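Local coordinates for protein gamma-hexachlorocyclohexane dehydrochlorinase (Sphingomonas paucimobilis, PDB 3A76) that converts the pollutant lindane (gamma-hexachlorocyclohexane) to a tetrachlorocyclohexadiene by two successive eliminations of hydrogen chloride, at residues B[35-40]-B[147-152]; B[50-55]-B[74-79]. All blocks are in the same frame, centred on the assembly; numbering follows the deposited sequence.

Contact 1 (B[35-40]-B[147-152]); sequences DLYSDK and SKRNAC
The ring of Y37 and the guanidinium of R149 stand almost perpendicular, their planes 86° apart, with the edge of the guanidinium turned to the tyrosine: R149 NH1 comes within 3.3 Å of Y37 CD2. A water sits over the centre of one ring face and also lies at the guanidinium edge, as does K40 NZ. The water joins the two segments, donating to Y37 O over 2.8 Å and accepting from R149 NH2 over 2.7 Å. Because the helix and the strand come no closer than 10.1 Å between Y37 CA and R149 CA, the gap is bridged by long side chains and this water. R149 starts out extended from strand 143-158, with CG anti to its N (chi1 161°), and turns once, at chi3 (-75°), which delivers the planar head to the helix. K40 reaches the other way and brings its aliphatic part to that head; K40 CD is modelled 3.1 Å from R149 NH2, a tight approach that may partly be a limit of the model. Its amine ends nearby, K40 NZ being 3.5 Å from the same R149 NH2, a pair of donors that cannot bond to each other. R149 NH1 also forms a salt bridge with D135, and the guanidinium makes a cation-pi contact with F133. K40 itself lies about 6 Å, side chain to side chain, from H93, the inferred proton acceptor. Two cationic side chains are thus buried together next to the probable catalytic pocket; D135 probably offsets the arginine's charge, and the helix carbonyl of Y37 adds a water-mediated grip.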
loop_
_atom_site.group_PDB
_atom_site.type_symbol
_atom_site.label_atom_id
_atom_site.label_comp_id
_atom_site.label_asym_id
_atom_site.label_seq_id
_atom_site.Cartn_x
_atom_site.Cartn_y
_atom_site.Cartn_z
ATOM N N ASP B 35 10.337 6.617 -3.911
ATOM C CA ASP B 35 10.626 6.116 -5.268
ATOM C C ASP B 35 11.658 5.019 -5.312
ATOM O O ASP B 35 11.523 4.082 -6.111
ATOM C CB ASP B 35 11.060 7.250 -6.167
ATOM C CG ASP B 35 9.926 8.129 -6.539
ATOM O OD1 ASP B 35 8.782 7.728 -6.271
ATOM O OD2 ASP B 35 10.169 9.215 -7.093
ATOM N N LEU B 36 12.670 5.114 -4.446
ATOM C CA LEU B 36 13.631 4.020 -4.282
ATOM C C LEU B 36 12.921 2.763 -3.814
ATOM O O LEU B 36 13.088 1.693 -4.387
ATOM C CB LEU B 36 14.746 4.401 -3.286
ATOM C CG LEU B 36 15.816 5.416 -3.718
ATOM C CD1 LEU B 36 16.797 5.620 -2.563
ATOM C CD2 LEU B 36 16.532 4.961 -4.999
ATOM N N TYR B 37 12.117 2.917 -2.767
ATOM C CA TYR B 37 11.371 1.823 -2.157
ATOM C C TYR B 37 10.437 1.133 -3.183
ATOM O O TYR B 37 10.453 -0.087 -3.315
ATOM C CB TYR B 37 10.606 2.391 -0.957
ATOM C CG TYR B 37 9.863 1.402 -0.102
ATOM C CD1 TYR B 37 8.501 1.149 -0.322
ATOM C CD2 TYR B 37 10.505 0.744 0.961
ATOM C CE1 TYR B 37 7.817 0.256 0.479
ATOM C CE2 TYR B 37 9.840 -0.150 1.751
ATOM C CZ TYR B 37 8.493 -0.389 1.517
ATOM O OH TYR B 37 7.818 -1.290 2.303
ATOM N N SER B 38 9.654 1.909 -3.915
ATOM C CA SER B 38 8.797 1.345 -4.972
ATOM C C SER B 38 9.608 0.685 -6.109
ATOM O O SER B 38 9.394 -0.492 -6.413
ATOM C CB SER B 38 7.861 2.420 -5.517
ATOM O OG SER B 38 7.062 2.911 -4.465
ATOM N N ASP B 39 10.566 1.429 -6.692
ATOM C CA ASP B 39 11.458 0.905 -7.764
ATOM C C ASP B 39 12.006 -0.477 -7.493
ATOM O O ASP B 39 12.084 -1.303 -8.397
ATOM C CB ASP B 39 12.651 1.821 -8.001
ATOM C CG ASP B 39 12.288 3.077 -8.741
ATOM O OD1 ASP B 39 11.247 3.079 -9.421
ATOM O OD2 ASP B 39 13.046 4.065 -8.640
ATOM N N LYS B 40 12.409 -0.738 -6.254
ATOM C CA LYS B 40 12.984 -2.033 -5.971
ATOM C C LYS B 40 11.960 -3.094 -6.280
ATOM O O LYS B 40 12.263 -4.072 -6.949
ATOM C CB LYS B 40 13.462 -2.178 -4.516
ATOM C CG LYS B 40 14.650 -3.132 -4.429
ATOM C CD LYS B 40 14.644 -4.043 -3.243
ATOM C CE LYS B 40 13.947 -5.355 -3.578
ATOM N NZ LYS B 40 13.835 -6.204 -2.366
ATOM N N SER B 147 21.647 2.145 0.841
ATOM C CA SER B 147 22.926 1.770 1.422
ATOM C C SER B 147 22.816 0.351 1.959
ATOM O O SER B 147 23.792 -0.405 1.972
ATOM C CB SER B 147 23.297 2.713 2.556
ATOM O OG SER B 147 24.091 2.013 3.505
ATOM N N LYS B 148 21.622 -0.005 2.418
ATOM C CA LYS B 148 21.389 -1.340 2.944
ATOM C C LYS B 148 19.910 -1.669 2.818
ATOM O O LYS B 148 19.064 -0.767 2.758
ATOM C CB LYS B 148 21.836 -1.426 4.413
ATOM C CG LYS B 148 22.395 -2.779 4.836
ATOM C CD LYS B 148 23.155 -2.705 6.177
ATOM C CE LYS B 148 24.561 -2.073 6.051
ATOM N NZ LYS B 148 25.578 -2.952 5.395
ATOM N N ARG B 149 19.622 -2.968 2.758
ATOM C CA ARG B 149 18.279 -3.492 2.908
ATOM C C ARG B 149 18.389 -4.835 3.573
ATOM O O ARG B 149 19.119 -5.698 3.092
ATOM C CB ARG B 149 17.544 -3.645 1.552
ATOM C CG ARG B 149 16.327 -4.610 1.612
ATOM C CD ARG B 149 15.229 -4.309 0.590
ATOM N NE ARG B 149 14.447 -3.132 0.961
ATOM C CZ ARG B 149 13.374 -2.671 0.312
ATOM N NH1 ARG B 149 12.767 -1.582 0.768
ATOM N NH2 ARG B 149 12.901 -3.275 -0.783
ATOM N N ASN B 150 17.668 -5.010 4.678
ATOM C CA ASN B 150 17.397 -6.354 5.184
ATOM C C ASN B 150 15.914 -6.698 4.978
ATOM O O ASN B 150 15.020 -5.901 5.284
ATOM C CB ASN B 150 17.830 -6.509 6.655
ATOM C CG ASN B 150 17.607 -7.913 7.194
ATOM O OD1 ASN B 150 16.527 -8.232 7.700
ATOM N ND2 ASN B 150 18.638 -8.758 7.105
ATOM N N ALA B 151 15.674 -7.882 4.435
ATOM C CA ALA B 151 14.341 -8.375 4.216
ATOM C C ALA B 151 14.181 -9.576 5.109
ATOM O O ALA B 151 14.931 -10.538 5.012
ATOM C CB ALA B 151 14.150 -8.760 2.768
ATOM N N CYS B 152 13.184 -9.505 5.979
ATOM C CA CYS B 152 12.921 -10.548 6.941
ATOM C C CYS B 152 11.497 -11.018 6.703
ATOM O O CYS B 152 10.567 -10.211 6.753
ATOM C CB CYS B 152 13.070 -9.976 8.358
ATOM S SG CYS B 152 12.567 -11.093 9.680
HETATM O O HOH W 1 10.590 -1.908 -1.180
#

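Contact 2 (B[50-55]-B[74-79]); sequences GRLASI and EGALDL
The end of the short helix 49-53 lies against the first turns of helix 72-87, the backbones coming nearest at A53 and A76, whose CA atoms are 6.5 Å apart. Small alanines allow this closeness, and a leucine from each helix packs across the joint. L52 points at the partner helix, its CG anti to the backbone N (chi1 -174°), and one methyl does most of the touching: L52 CD2 rests 3.6 Å from A76 O and 4.1 Å from A76 CB, so it packs on the backbone as well as on the small side chain. The same methyl meets the end of L77, L52 CD2 to L77 CD1 being 3.8 Å. L77 CD1 lies mainly against L52, and L77 CD2 is the branch nearer A53 CB, at 3.6 Å. The second torsion of L77 is modelled near eclipsed (-10°), an unusual value that may partly reflect the fit. The S54 amide makes weak bonds to the carbonyls of G50 and R51, and S54 OG donates to R51 O over 2.8 Å with a C=O...donor angle of 119°. Neighbouring parts add to the patch: A43 of helix 22-45 and A80 of helix 72-87 also touch L52, and W62 of strand 60-64 lies against A76. The segments meet by van der Waals contact, mainly between apolar side chains, and L52 remains about 9 Å from the side chains of H93 and D45, the inferred active-site residues. Such helices packed together beside a curved sheet belong to the alpha+beta barrel of SnoaL-like proteins.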
loop_
_atom_site.group_PDB
_atom_site.type_symbol
_atom_site.label_atom_id
_atom_site.label_comp_id
_atom_site.label_asym_id
_atom_site.label_seq_id
_atom_site.Cartn_x
_atom_site.Cartn_y
_atom_site.Cartn_z
ATOM N N GLY B 50 17.613 -2.779 -15.537
ATOM C CA GLY B 50 18.101 -1.408 -15.465
ATOM C C GLY B 50 17.553 -0.600 -14.307
ATOM O O GLY B 50 18.241 0.271 -13.767
ATOM N N ARG B 51 16.298 -0.843 -13.932
ATOM C CA ARG B 51 15.735 -0.157 -12.756
ATOM C C ARG B 51 16.281 -0.801 -11.474
ATOM O O ARG B 51 16.612 -0.101 -10.520
ATOM C CB ARG B 51 14.194 -0.085 -12.816
ATOM C CG ARG B 51 13.492 -0.018 -11.461
ATOM C CD ARG B 51 12.188 0.789 -11.429
ATOM N NE ARG B 51 11.381 0.775 -12.652
ATOM C CZ ARG B 51 10.520 1.737 -12.979
ATOM N NH1 ARG B 51 9.840 1.667 -14.123
ATOM N NH2 ARG B 51 10.336 2.773 -12.165
ATOM N N LEU B 52 16.433 -2.122 -11.481
ATOM C CA LEU B 52 16.952 -2.827 -10.316
ATOM C C LEU B 52 18.337 -2.340 -9.928
ATOM O O LEU B 52 18.584 -2.055 -8.753
ATOM C CB LEU B 52 16.974 -4.342 -10.525
ATOM C CG LEU B 52 17.368 -5.146 -9.276
ATOM C CD1 LEU B 52 16.280 -5.093 -8.173
ATOM C CD2 LEU B 52 17.700 -6.571 -9.635
ATOM N N ALA B 53 19.220 -2.246 -10.924
ATOM C CA ALA B 53 20.624 -1.888 -10.731
ATOM C C ALA B 53 20.840 -0.433 -10.318
ATOM O O ALA B 53 21.810 -0.119 -9.624
ATOM C CB ALA B 53 21.406 -2.186 -12.007
ATOM N N SER B 54 19.932 0.442 -10.743
ATOM C CA SER B 54 20.078 1.894 -10.596
ATOM C C SER B 54 19.913 2.443 -9.168
ATOM O O SER B 54 20.189 3.626 -8.915
ATOM C CB SER B 54 19.061 2.591 -11.505
ATOM O OG SER B 54 17.736 2.380 -11.023
ATOM N N ILE B 55 19.461 1.597 -8.249
ATOM C CA ILE B 55 19.014 2.048 -6.925
ATOM C C ILE B 55 20.016 1.773 -5.789
ATOM O O ILE B 55 19.798 2.182 -4.642
ATOM C CB ILE B 55 17.628 1.426 -6.576
ATOM C CG1 ILE B 55 17.722 -0.103 -6.584
ATOM C CG2 ILE B 55 16.533 1.943 -7.540
ATOM C CD1 ILE B 55 16.489 -0.839 -6.115
ATOM N N GLU B 74 25.576 -5.068 -9.245
ATOM C CA GLU B 74 25.888 -6.379 -9.816
ATOM C C GLU B 74 25.405 -7.498 -8.903
ATOM O O GLU B 74 24.926 -8.532 -9.374
ATOM C CB GLU B 74 27.396 -6.516 -10.098
ATOM C CG GLU B 74 27.800 -7.845 -10.764
ATOM C CD GLU B 74 27.412 -7.938 -12.255
ATOM O OE1 GLU B 74 28.205 -7.453 -13.112
ATOM O OE2 GLU B 74 26.331 -8.511 -12.563
ATOM N N GLY B 75 25.542 -7.290 -7.594
ATOM C CA GLY B 75 25.022 -8.231 -6.601
ATOM C C GLY B 75 23.513 -8.377 -6.697
ATOM O O GLY B 75 22.985 -9.495 -6.646
ATOM N N ALA B 76 22.836 -7.239 -6.849
ATOM C CA ALA B 76 21.382 -7.172 -7.085
ATOM C C ALA B 76 20.962 -7.965 -8.339
ATOM O O ALA B 76 20.084 -8.834 -8.261
ATOM C CB ALA B 76 20.928 -5.700 -7.181
ATOM N N LEU B 77 21.624 -7.699 -9.472
ATOM C CA LEU B 77 21.381 -8.441 -10.719
ATOM C C LEU B 77 21.697 -9.927 -10.587
ATOM O O LEU B 77 21.025 -10.770 -11.168
ATOM C CB LEU B 77 22.172 -7.854 -11.890
ATOM C CG LEU B 77 21.725 -6.626 -12.689
ATOM C CD1 LEU B 77 20.300 -6.195 -12.367
ATOM C CD2 LEU B 77 22.678 -5.495 -12.455
ATOM N N ASP B 78 22.726 -10.226 -9.811
ATOM C CA ASP B 78 23.123 -11.592 -9.511
ATOM C C ASP B 78 21.989 -12.348 -8.771
ATOM O O ASP B 78 21.572 -13.429 -9.191
ATOM C CB ASP B 78 24.450 -11.514 -8.726
ATOM C CG ASP B 78 24.963 -12.858 -8.233
ATOM O OD1 ASP B 78 25.949 -12.801 -7.469
ATOM O OD2 ASP B 78 24.422 -13.937 -8.573
ATOM N N LEU B 79 21.480 -11.756 -7.693
ATOM C CA LEU B 79 20.324 -12.297 -6.957
ATOM C C LEU B 79 19.050 -12.434 -7.832
ATOM O O LEU B 79 18.451 -13.503 -7.901
ATOM C CB LEU B 79 20.064 -11.436 -5.703
ATOM C CG LEU B 79 18.854 -11.638 -4.776
ATOM C CD1 LEU B 79 18.763 -13.052 -4.296
ATOM C CD2 LEU B 79 18.953 -10.701 -3.577
#

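In the fold
From the N terminus, helix 22-45 contributes the first side of contact 1, and the chain then turns into helix 49-53, the first side of contact 2. Strands 56-57, 60-64 and 68-71 follow before helix 72-87 completes contact 2, a short loop. Contact 1 closes much later, when strand 143-158 returns to face the first helix after the long strands of the sheet, so the smaller loop lies wholly within the larger. Contact 1 joins helix 22-45 to strand 143-158, and contact 2 joins helix 49-53 to helix 72-87. Centred 11 Å apart, the two are linked by a D39-R51 salt bridge and by I55, which packs on L36, D39 and K40.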